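PDB 2GK3: putative cytoplasmic protein from Salmonella typhimurium, which is of unknown function but forms hexamers and probably has a fold related to class I glutamine amidotransferases. Local coordinates for residues I81-I86 with E109-Y114; G119-I124 with T142-V147; S181-F186 with V200-N205. All blocks are in the same frame, centred on the assembly; numbering follows the deposited sequence.

Contact 1 of 3, residues I81-I86 with E109-Y114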
loop_
_atom_site.group_PDB
_atom_site.type_symbol
_atom_site.label_atom_id
_atom_site.label_comp_id
_atom_site.label_asym_id
_atom_site.label_seq_id
_atom_site.Cartn_x
_atom_site.Cartn_y
_atom_site.Cartn_z
ATOM N N ILE E 81 3.818 -34.305 -2.891
ATOM C CA ILE E 81 3.404 -32.914 -2.717
ATOM C C ILE E 81 4.490 -32.005 -3.291
ATOM O O ILE E 81 5.675 -32.178 -3.000
ATOM C CB ILE E 81 3.100 -32.582 -1.245
ATOM C CG1 ILE E 81 1.837 -33.342 -0.787
ATOM C CG2 ILE E 81 2.950 -31.048 -1.029
ATOM C CD1 ILE E 81 1.600 -33.372 0.723
ATOM N N VAL E 82 4.079 -31.049 -4.127
ATOM C CA VAL E 82 4.974 -30.025 -4.658
ATOM C C VAL E 82 4.672 -28.662 -4.058
ATOM O O VAL E 82 3.530 -28.217 -4.053
ATOM C CB VAL E 82 4.940 -29.965 -6.192
ATOM C CG1 VAL E 82 5.987 -29.007 -6.714
ATOM C CG2 VAL E 82 5.198 -31.353 -6.780
ATOM N N ILE E 83 5.703 -28.011 -3.511
ATOM C CA ILE E 83 5.588 -26.657 -2.978
ATOM C C ILE E 83 6.428 -25.725 -3.853
ATOM O O ILE E 83 7.619 -25.955 -4.058
ATOM C CB ILE E 83 6.078 -26.574 -1.506
ATOM C CG1 ILE E 83 5.300 -27.548 -0.611
ATOM C CG2 ILE E 83 6.030 -25.123 -0.984
ATOM C CD1 ILE E 83 5.902 -27.737 0.813
ATOM N N SER E 84 5.806 -24.671 -4.367
ATOM C CA SER E 84 6.490 -23.757 -5.256
ATOM C C SER E 84 6.000 -22.318 -5.070
ATOM O O SER E 84 4.803 -22.041 -5.153
ATOM C CB SER E 84 6.348 -24.228 -6.711
ATOM O OG SER E 84 7.136 -23.416 -7.572
ATOM N N ASP E 85 6.944 -21.408 -4.818
ATOM C CA ASP E 85 6.644 -19.978 -4.616
ATOM C C ASP E 85 5.502 -19.732 -3.629
ATOM O O ASP E 85 4.633 -18.889 -3.857
ATOM C CB ASP E 85 6.382 -19.258 -5.958
ATOM C CG ASP E 85 7.449 -18.221 -6.298
ATOM O OD1 ASP E 85 8.163 -17.771 -5.388
ATOM O OD2 ASP E 85 7.556 -17.827 -7.482
ATOM N N ILE E 86 5.511 -20.486 -2.533
ATOM C CA ILE E 86 4.662 -20.197 -1.386
ATOM C C ILE E 86 5.477 -20.287 -0.077
ATOM O O ILE E 86 6.129 -21.283 0.198
ATOM C CB ILE E 86 3.356 -21.072 -1.404
ATOM C CG1 ILE E 86 2.525 -20.892 -0.127
ATOM C CG2 ILE E 86 3.679 -22.546 -1.639
ATOM C CD1 ILE E 86 1.176 -21.643 -0.183
ATOM N N GLU E 109 3.899 -29.633 10.089
ATOM C CA GLU E 109 3.939 -30.937 10.779
ATOM C C GLU E 109 3.225 -32.014 9.948
ATOM O O GLU E 109 3.770 -33.091 9.742
ATOM C CB GLU E 109 3.391 -30.882 12.203
ATOM C CG GLU E 109 4.175 -29.973 13.153
ATOM C CD GLU E 109 5.514 -30.546 13.660
ATOM O OE1 GLU E 109 5.892 -31.681 13.327
ATOM O OE2 GLU E 109 6.211 -29.840 14.418
ATOM N N SER E 110 2.047 -31.683 9.411
ATOM C CA SER E 110 1.253 -32.625 8.598
ATOM C C SER E 110 2.066 -33.098 7.415
ATOM O O SER E 110 2.179 -34.306 7.171
ATOM C CB SER E 110 -0.043 -31.974 8.100
ATOM O OG SER E 110 -0.876 -31.624 9.190
ATOM N N ILE E 111 2.649 -32.134 6.700
ATOM C CA ILE E 111 3.506 -32.432 5.545
ATOM C C ILE E 111 4.694 -33.298 5.953
ATOM O O ILE E 111 5.022 -34.261 5.258
ATOM C CB ILE E 111 3.940 -31.147 4.784
ATOM C CG1 ILE E 111 2.713 -30.522 4.106
ATOM C CG2 ILE E 111 5.039 -31.466 3.763
ATOM C CD1 ILE E 111 2.905 -29.084 3.599
ATOM N N LYS E 112 5.304 -32.975 7.092
ATOM C CA LYS E 112 6.404 -33.769 7.639
ATOM C C LYS E 112 5.997 -35.239 7.887
ATOM O O LYS E 112 6.679 -36.159 7.424
ATOM C CB LYS E 112 6.934 -33.130 8.937
ATOM C CG LYS E 112 8.044 -33.928 9.625
ATOM C CD LYS E 112 8.849 -33.075 10.583
ATOM C CE LYS E 112 8.221 -33.084 11.935
ATOM N NZ LYS E 112 8.935 -32.230 12.896
ATOM N N GLU E 113 4.898 -35.446 8.614
ATOM C CA GLU E 113 4.367 -36.796 8.865
ATOM C C GLU E 113 3.994 -37.567 7.588
ATOM O O GLU E 113 4.237 -38.774 7.477
ATOM C CB GLU E 113 3.178 -36.734 9.831
ATOM C CG GLU E 113 3.564 -36.156 11.207
ATOM C CD GLU E 113 4.730 -36.920 11.903
ATOM O OE1 GLU E 113 5.780 -36.291 12.214
ATOM O OE2 GLU E 113 4.593 -38.147 12.134
ATOM N N TYR E 114 3.429 -36.855 6.621
ATOM C CA TYR E 114 3.124 -37.415 5.328
ATOM C C TYR E 114 4.417 -37.938 4.668
ATOM O O TYR E 114 4.433 -39.049 4.116
ATOM C CB TYR E 114 2.397 -36.361 4.482
ATOM C CG TYR E 114 2.535 -36.535 2.988
ATOM C CD1 TYR E 114 1.574 -37.232 2.250
ATOM C CD2 TYR E 114 3.637 -35.999 2.305
ATOM C CE1 TYR E 114 1.712 -37.393 0.860
ATOM C CE2 TYR E 114 3.790 -36.158 0.926
ATOM C CZ TYR E 114 2.828 -36.847 0.212
ATOM O OH TYR E 114 2.990 -37.001 -1.142
#

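Contact 2 of 3, residues G119-I124 with T142-V147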
loop_
_atom_site.group_PDB
_atom_site.type_symbol
_atom_site.label_atom_id
_atom_site.label_comp_id
_atom_site.label_asym_id
_atom_site.label_seq_id
_atom_site.Cartn_x
_atom_site.Cartn_y
_atom_site.Cartn_z
ATOM N N GLY E 119 5.209 -40.500 1.819
ATOM C CA GLY E 119 4.969 -39.475 0.816
ATOM C C GLY E 119 6.227 -38.865 0.212
ATOM O O GLY E 119 7.293 -38.827 0.848
ATOM N N GLY E 120 6.104 -38.374 -1.021
ATOM C CA GLY E 120 7.164 -37.569 -1.640
ATOM C C GLY E 120 6.948 -36.060 -1.530
ATOM O O GLY E 120 5.800 -35.553 -1.493
ATOM N N LEU E 121 8.057 -35.331 -1.497
ATOM C CA LEU E 121 8.027 -33.878 -1.378
ATOM C C LEU E 121 9.013 -33.267 -2.361
ATOM O O LEU E 121 10.209 -33.624 -2.362
ATOM C CB LEU E 121 8.376 -33.444 0.055
ATOM C CG LEU E 121 8.386 -31.942 0.400
ATOM C CD1 LEU E 121 7.034 -31.348 0.088
ATOM C CD2 LEU E 121 8.779 -31.657 1.871
ATOM N N LEU E 122 8.514 -32.367 -3.207
ATOM C CA LEU E 122 9.382 -31.588 -4.069
ATOM C C LEU E 122 9.169 -30.106 -3.764
ATOM O O LEU E 122 8.033 -29.636 -3.716
ATOM C CB LEU E 122 9.127 -31.889 -5.558
ATOM C CG LEU E 122 9.629 -30.841 -6.584
ATOM C CD1 LEU E 122 11.186 -30.782 -6.714
ATOM C CD2 LEU E 122 8.961 -31.042 -7.957
HETATM N N MSE E 123 10.266 -29.395 -3.500
HETATM C CA MSE E 123 10.235 -27.946 -3.432
HETATM C C MSE E 123 10.902 -27.382 -4.684
HETATM O O MSE E 123 11.974 -27.847 -5.088
HETATM C CB MSE E 123 10.916 -27.408 -2.164
HETATM C CG MSE E 123 10.834 -25.844 -2.038
HETATM SE SE MSE E 123 11.202 -25.143 -0.276
HETATM C CE MSE E 123 9.507 -25.526 0.631
ATOM N N ILE E 124 10.256 -26.378 -5.284
ATOM C CA ILE E 124 10.781 -25.693 -6.462
ATOM C C ILE E 124 11.180 -24.286 -6.049
ATOM O O ILE E 124 10.434 -23.607 -5.332
ATOM C CB ILE E 124 9.735 -25.659 -7.608
ATOM C CG1 ILE E 124 9.408 -27.086 -8.074
ATOM C CG2 ILE E 124 10.208 -24.741 -8.774
ATOM C CD1 ILE E 124 8.271 -27.174 -9.139
ATOM N N THR E 142 11.775 -23.265 10.229
ATOM C CA THR E 142 10.525 -24.018 10.379
ATOM C C THR E 142 10.815 -25.494 10.542
ATOM O O THR E 142 11.919 -25.959 10.228
ATOM C CB THR E 142 9.586 -23.864 9.140
ATOM O OG1 THR E 142 10.134 -24.579 8.025
ATOM C CG2 THR E 142 9.357 -22.385 8.764
ATOM N N VAL E 143 9.814 -26.245 11.003
ATOM C CA VAL E 143 9.951 -27.699 11.210
ATOM C C VAL E 143 10.139 -28.489 9.907
ATOM O O VAL E 143 10.360 -29.711 9.930
ATOM C CB VAL E 143 8.796 -28.256 12.052
ATOM C CG1 VAL E 143 8.862 -27.653 13.486
ATOM C CG2 VAL E 143 7.454 -27.944 11.413
ATOM N N LEU E 144 10.075 -27.793 8.772
ATOM C CA LEU E 144 10.265 -28.438 7.477
ATOM C C LEU E 144 11.741 -28.507 7.027
ATOM O O LEU E 144 12.084 -29.312 6.170
ATOM C CB LEU E 144 9.420 -27.725 6.395
ATOM C CG LEU E 144 8.992 -28.550 5.175
ATOM C CD1 LEU E 144 8.069 -29.730 5.589
ATOM C CD2 LEU E 144 8.317 -27.679 4.090
ATOM N N ALA E 145 12.594 -27.641 7.570
ATOM C CA ALA E 145 14.022 -27.630 7.214
ATOM C C ALA E 145 14.667 -29.040 7.304
ATOM O O ALA E 145 15.346 -29.473 6.378
ATOM C CB ALA E 145 14.793 -26.584 8.058
ATOM N N GLU E 146 14.405 -29.770 8.388
ATOM C CA GLU E 146 14.966 -31.128 8.556
ATOM C C GLU E 146 14.484 -32.154 7.542
ATOM O O GLU E 146 15.101 -33.214 7.401
ATOM C CB GLU E 146 14.683 -31.680 9.962
ATOM C CG GLU E 146 15.502 -31.039 11.060
ATOM C CD GLU E 146 16.978 -31.405 11.003
ATOM O OE1 GLU E 146 17.329 -32.400 10.339
ATOM O OE2 GLU E 146 17.790 -30.692 11.628
ATOM N N VAL E 147 13.378 -31.865 6.860
ATOM C CA VAL E 147 12.836 -32.797 5.868
ATOM C C VAL E 147 13.573 -32.640 4.534
ATOM O O VAL E 147 13.699 -33.608 3.779
ATOM C CB VAL E 147 11.280 -32.661 5.694
ATOM C CG1 VAL E 147 10.754 -33.570 4.591
ATOM C CG2 VAL E 147 10.553 -32.968 7.000
#

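Contact 3 of 3, residues S181-F186 with V200-N205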
loop_
_atom_site.group_PDB
_atom_site.type_symbol
_atom_site.label_atom_id
_atom_site.label_comp_id
_atom_site.label_asym_id
_atom_site.label_seq_id
_atom_site.Cartn_x
_atom_site.Cartn_y
_atom_site.Cartn_z
ATOM N N SER E 181 19.970 -33.571 -22.869
ATOM C CA SER E 181 21.089 -32.880 -23.513
ATOM C C SER E 181 20.731 -31.434 -23.736
ATOM O O SER E 181 19.569 -31.056 -23.569
ATOM C CB SER E 181 21.435 -33.525 -24.862
ATOM O OG SER E 181 20.351 -33.394 -25.787
ATOM N N ASP E 182 21.718 -30.629 -24.118
ATOM C CA ASP E 182 21.492 -29.232 -24.477
ATOM C C ASP E 182 20.724 -28.487 -23.374
ATOM O O ASP E 182 19.646 -27.907 -23.598
ATOM C CB ASP E 182 20.787 -29.137 -25.841
ATOM C CG ASP E 182 20.862 -27.742 -26.447
ATOM O OD1 ASP E 182 21.753 -26.942 -26.051
ATOM O OD2 ASP E 182 20.027 -27.440 -27.329
ATOM N N TYR E 183 21.301 -28.529 -22.178
ATOM C CA TYR E 183 20.736 -27.908 -20.998
ATOM C C TYR E 183 20.529 -26.405 -21.169
ATOM O O TYR E 183 21.400 -25.709 -21.698
ATOM C CB TYR E 183 21.591 -28.217 -19.772
ATOM C CG TYR E 183 21.299 -29.570 -19.167
ATOM C CD1 TYR E 183 22.080 -30.683 -19.480
ATOM C CD2 TYR E 183 20.225 -29.744 -18.266
ATOM C CE1 TYR E 183 21.801 -31.941 -18.923
ATOM C CE2 TYR E 183 19.946 -30.999 -17.698
ATOM C CZ TYR E 183 20.737 -32.083 -18.030
ATOM O OH TYR E 183 20.474 -33.308 -17.464
ATOM N N PRO E 184 19.359 -25.899 -20.732
ATOM C CA PRO E 184 19.030 -24.499 -20.966
ATOM C C PRO E 184 19.635 -23.517 -19.963
ATOM O O PRO E 184 20.236 -23.910 -18.967
ATOM C CB PRO E 184 17.498 -24.468 -20.864
ATOM C CG PRO E 184 17.100 -25.753 -20.186
ATOM C CD PRO E 184 18.304 -26.614 -19.991
ATOM N N VAL E 185 19.424 -22.239 -20.232
ATOM C CA VAL E 185 19.856 -21.152 -19.389
ATOM C C VAL E 185 18.755 -20.780 -18.369
ATOM O O VAL E 185 17.554 -20.906 -18.652
ATOM C CB VAL E 185 20.308 -19.976 -20.306
ATOM C CG1 VAL E 185 20.136 -18.619 -19.666
ATOM C CG2 VAL E 185 21.771 -20.204 -20.769
ATOM N N PHE E 186 19.193 -20.361 -17.177
ATOM C CA PHE E 186 18.345 -19.898 -16.080
ATOM C C PHE E 186 18.826 -18.538 -15.671
ATOM O O PHE E 186 20.025 -18.252 -15.774
ATOM C CB PHE E 186 18.448 -20.832 -14.878
ATOM C CG PHE E 186 17.958 -22.195 -15.159
ATOM C CD1 PHE E 186 18.777 -23.114 -15.823
ATOM C CD2 PHE E 186 16.656 -22.554 -14.812
ATOM C CE1 PHE E 186 18.316 -24.376 -16.143
ATOM C CE2 PHE E 186 16.173 -23.811 -15.124
ATOM C CZ PHE E 186 16.999 -24.732 -15.793
ATOM N N VAL E 200 23.322 -35.016 -5.368
ATOM C CA VAL E 200 23.296 -33.878 -6.293
ATOM C C VAL E 200 23.379 -34.349 -7.754
ATOM O O VAL E 200 24.347 -34.998 -8.161
ATOM C CB VAL E 200 24.433 -32.874 -5.995
ATOM C CG1 VAL E 200 24.469 -31.754 -7.037
ATOM C CG2 VAL E 200 24.282 -32.303 -4.591
ATOM N N VAL E 201 22.371 -34.011 -8.553
ATOM C CA VAL E 201 22.293 -34.525 -9.921
ATOM C C VAL E 201 22.611 -33.460 -10.975
ATOM O O VAL E 201 23.224 -33.754 -11.998
ATOM C CB VAL E 201 20.906 -35.186 -10.164
ATOM C CG1 VAL E 201 20.708 -35.556 -11.622
ATOM C CG2 VAL E 201 20.742 -36.409 -9.259
ATOM N N LEU E 202 22.187 -32.226 -10.718
ATOM C CA LEU E 202 22.431 -31.113 -11.626
ATOM C C LEU E 202 22.960 -29.955 -10.809
ATOM O O LEU E 202 22.600 -29.801 -9.637
ATOM C CB LEU E 202 21.129 -30.656 -12.312
ATOM C CG LEU E 202 20.284 -31.560 -13.237
ATOM C CD1 LEU E 202 19.133 -30.746 -13.835
ATOM C CD2 LEU E 202 21.145 -32.175 -14.352
ATOM N N THR E 203 23.786 -29.124 -11.428
ATOM C CA THR E 203 24.329 -27.946 -10.759
ATOM C C THR E 203 24.114 -26.723 -11.632
ATOM O O THR E 203 23.810 -26.822 -12.819
ATOM C CB THR E 203 25.839 -28.069 -10.509
ATOM O OG1 THR E 203 26.478 -28.263 -11.771
ATOM C CG2 THR E 203 26.182 -29.252 -9.570
ATOM N N ILE E 204 24.306 -25.564 -11.027
ATOM C CA ILE E 204 24.130 -24.307 -11.696
ATOM C C ILE E 204 25.170 -23.415 -11.027
ATOM O O ILE E 204 25.191 -23.340 -9.802
ATOM C CB ILE E 204 22.652 -23.815 -11.483
ATOM C CG1 ILE E 204 22.313 -22.602 -12.355
ATOM C CG2 ILE E 204 22.314 -23.602 -9.983
ATOM C CD1 ILE E 204 20.815 -22.217 -12.313
ATOM N N ASN E 205 26.079 -22.816 -11.800
ATOM C CA ASN E 205 27.135 -21.942 -11.230
ATOM C C ASN E 205 27.920 -22.690 -10.146
ATOM O O ASN E 205 28.354 -22.119 -9.139
ATOM C CB ASN E 205 26.496 -20.664 -10.674
ATOM C CG ASN E 205 27.508 -19.578 -10.337
ATOM O OD1 ASN E 205 28.567 -19.464 -10.972
ATOM N ND2 ASN E 205 27.166 -18.746 -9.336
#

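Contact 1 of 3, residues I81-I86 with E109-Y114
Helix 107-116 packs on one side of strand 80-84, itself parallel to strand 120-124, and the two backbones come nearest at Ile81 and Ile111, whose CA atoms lie 8.3 Å apart. Ile81 meets the ring of Tyr114 over one face: its CD1 methyl sits almost over the middle of the ring, 3.6 Å from the centroid and 13° off the normal, a CH-pi contact. The extended end of Ile81 (chi2 166°) carries that methyl out over the ring, while CG1 follows behind, 3.8 Å from Tyr114 CZ. In Tyr114, CG is anti to the backbone N (chi1 155°), which turns the ring from the helix to the strand. One turn back, the CD1 methyls of Ile111 and Ile83 come within 4.3 Å of each other, a looser touch. The phenol oxygen lies 3.3 Å from Ile81 N, but the angle is too poor for a hydrogen bond; Tyr114 OH instead bonds to Gly120 O on the adjoining strand, with a weak second bond to Tyr78 O. Helix and strand are therefore held together here by dispersion and CH-pi contact, while the buried hydroxyl finds its polar partners beside the strand and fixes the ring at its far end.

Contact 2 of 3, residues G119-I124 with T142-V147
Leu121 and Val147 lie across each other at about a right angle, branch against branch, with Leu121 CD2 3.9 Å from Val147 CG1. The same leucine methyl also faces Leu144, whose CD1 is 4.2 Å from Leu121 CD2, and thus meets both loop residues that point into the contact, Leu144 and Val147. Leu121 can do this because its CG is anti to the backbone N (chi1 -179°), which sends the side chain straight out from strand 120-124. Two residues further along the strand, selenomethionine Met123 leaves the same face. Its chain is extended through the first two torsions and then bends at the selenium (chi3 -78°), bringing Met123 CE to 4.2 Å from Leu144 CD2. Leu144 consequently offers one methyl to each strand residue, CD1 to Leu121 and CD2 to Met123. The loop, part of the connection from strand 120-124 to strand 150-151, is shaped by a type I turn from Thr142 to Ala145. Within it Thr142 OG1 accepts a hydrogen bond from Leu144 N at 3.3 Å, an ST turn, and the same hydroxyl is hydrogen-bonded to Tyr139 O. Tyr139 also packs against Leu144 and Met123, and Val115 of helix 107-116 packs on Leu121. The loop meets the strand through methyl groups alone, while Thr142 OG1, Thr142 O and the backbone N-H groups of Leu144 and Ala145 shape the turn that presents Leu144 to the buried face.

Contact 3 of 3, residues S181-F186 with V200-N205
Tyr183 and Leu202 both set CG beside the backbone N and anti to the carbonyl carbon (chi1 -82° and -62°), and this brings the phenol end of the one to the branched end of the other. Leu202 CD2 approaches the ring obliquely, 3.4 Å from Tyr183 OH and 3.7 Å from Tyr183 CZ. The second branch of the leucine reaches the ring as well, with CD1 4.0 Å from Tyr183 CE2. Three residues on, Phe186 meets Ile204, the two side chains lying at about a right angle. Ile204 is stretched out from its strand, and its CD1 ends 3.8 Å from Phe186 CB and 4.0 Å from Phe186 CG, so the methyl touches the root of the aromatic side chain, where it leaves the backbone. The backbones stay well apart, the CA atoms of Phe186 and Ile204 being 8.5 Å from each other, and no hydrogen bond passes between the segments. The segments touch through these two aromatic-aliphatic pairs, in which Leu202 and Ile204 point toward the partner segment. At Val201 and Leu202 the strand carries a classic beta bulge, both residues facing Leu210. Val185 points away from this contact and packs on Ile103 of a neighbouring subunit. Strand 164-169 lies between the two segments, pairing antiparallel with both strand 185-194 and strand 199-204; its Ala169 touches Tyr183 and Leu202. On the aromatic side, the Phe186 ring meets Phe236 of helix 234-237, and the Tyr183 ring meets Trp239, just after that helix.

Overall arrangement
Contacts 1 and 2 adjoin, their centres 6 Å apart, because strands 80-84 and 120-124 are parallel neighbours and helix 107-116 is followed, after a short turn, by strand 120-124. A probable hydrogen bond from Ile81 N to Gly120 O, 2.7 Å, ties them together, as does another between Tyr114 O and Gly119 N, 2.8 Å. Contact 3 stands apart: its centre is 25 Å from that of contact 1 and 22 Å from that of contact 2, on the opposite side of the chain's centre from contact 1. At the end of segment 81-86, Asp85 has a weak hydrogen bond to a glycerol, probably from crystallisation, and a long, weak ion pair with Lys28 of a neighbouring subunit.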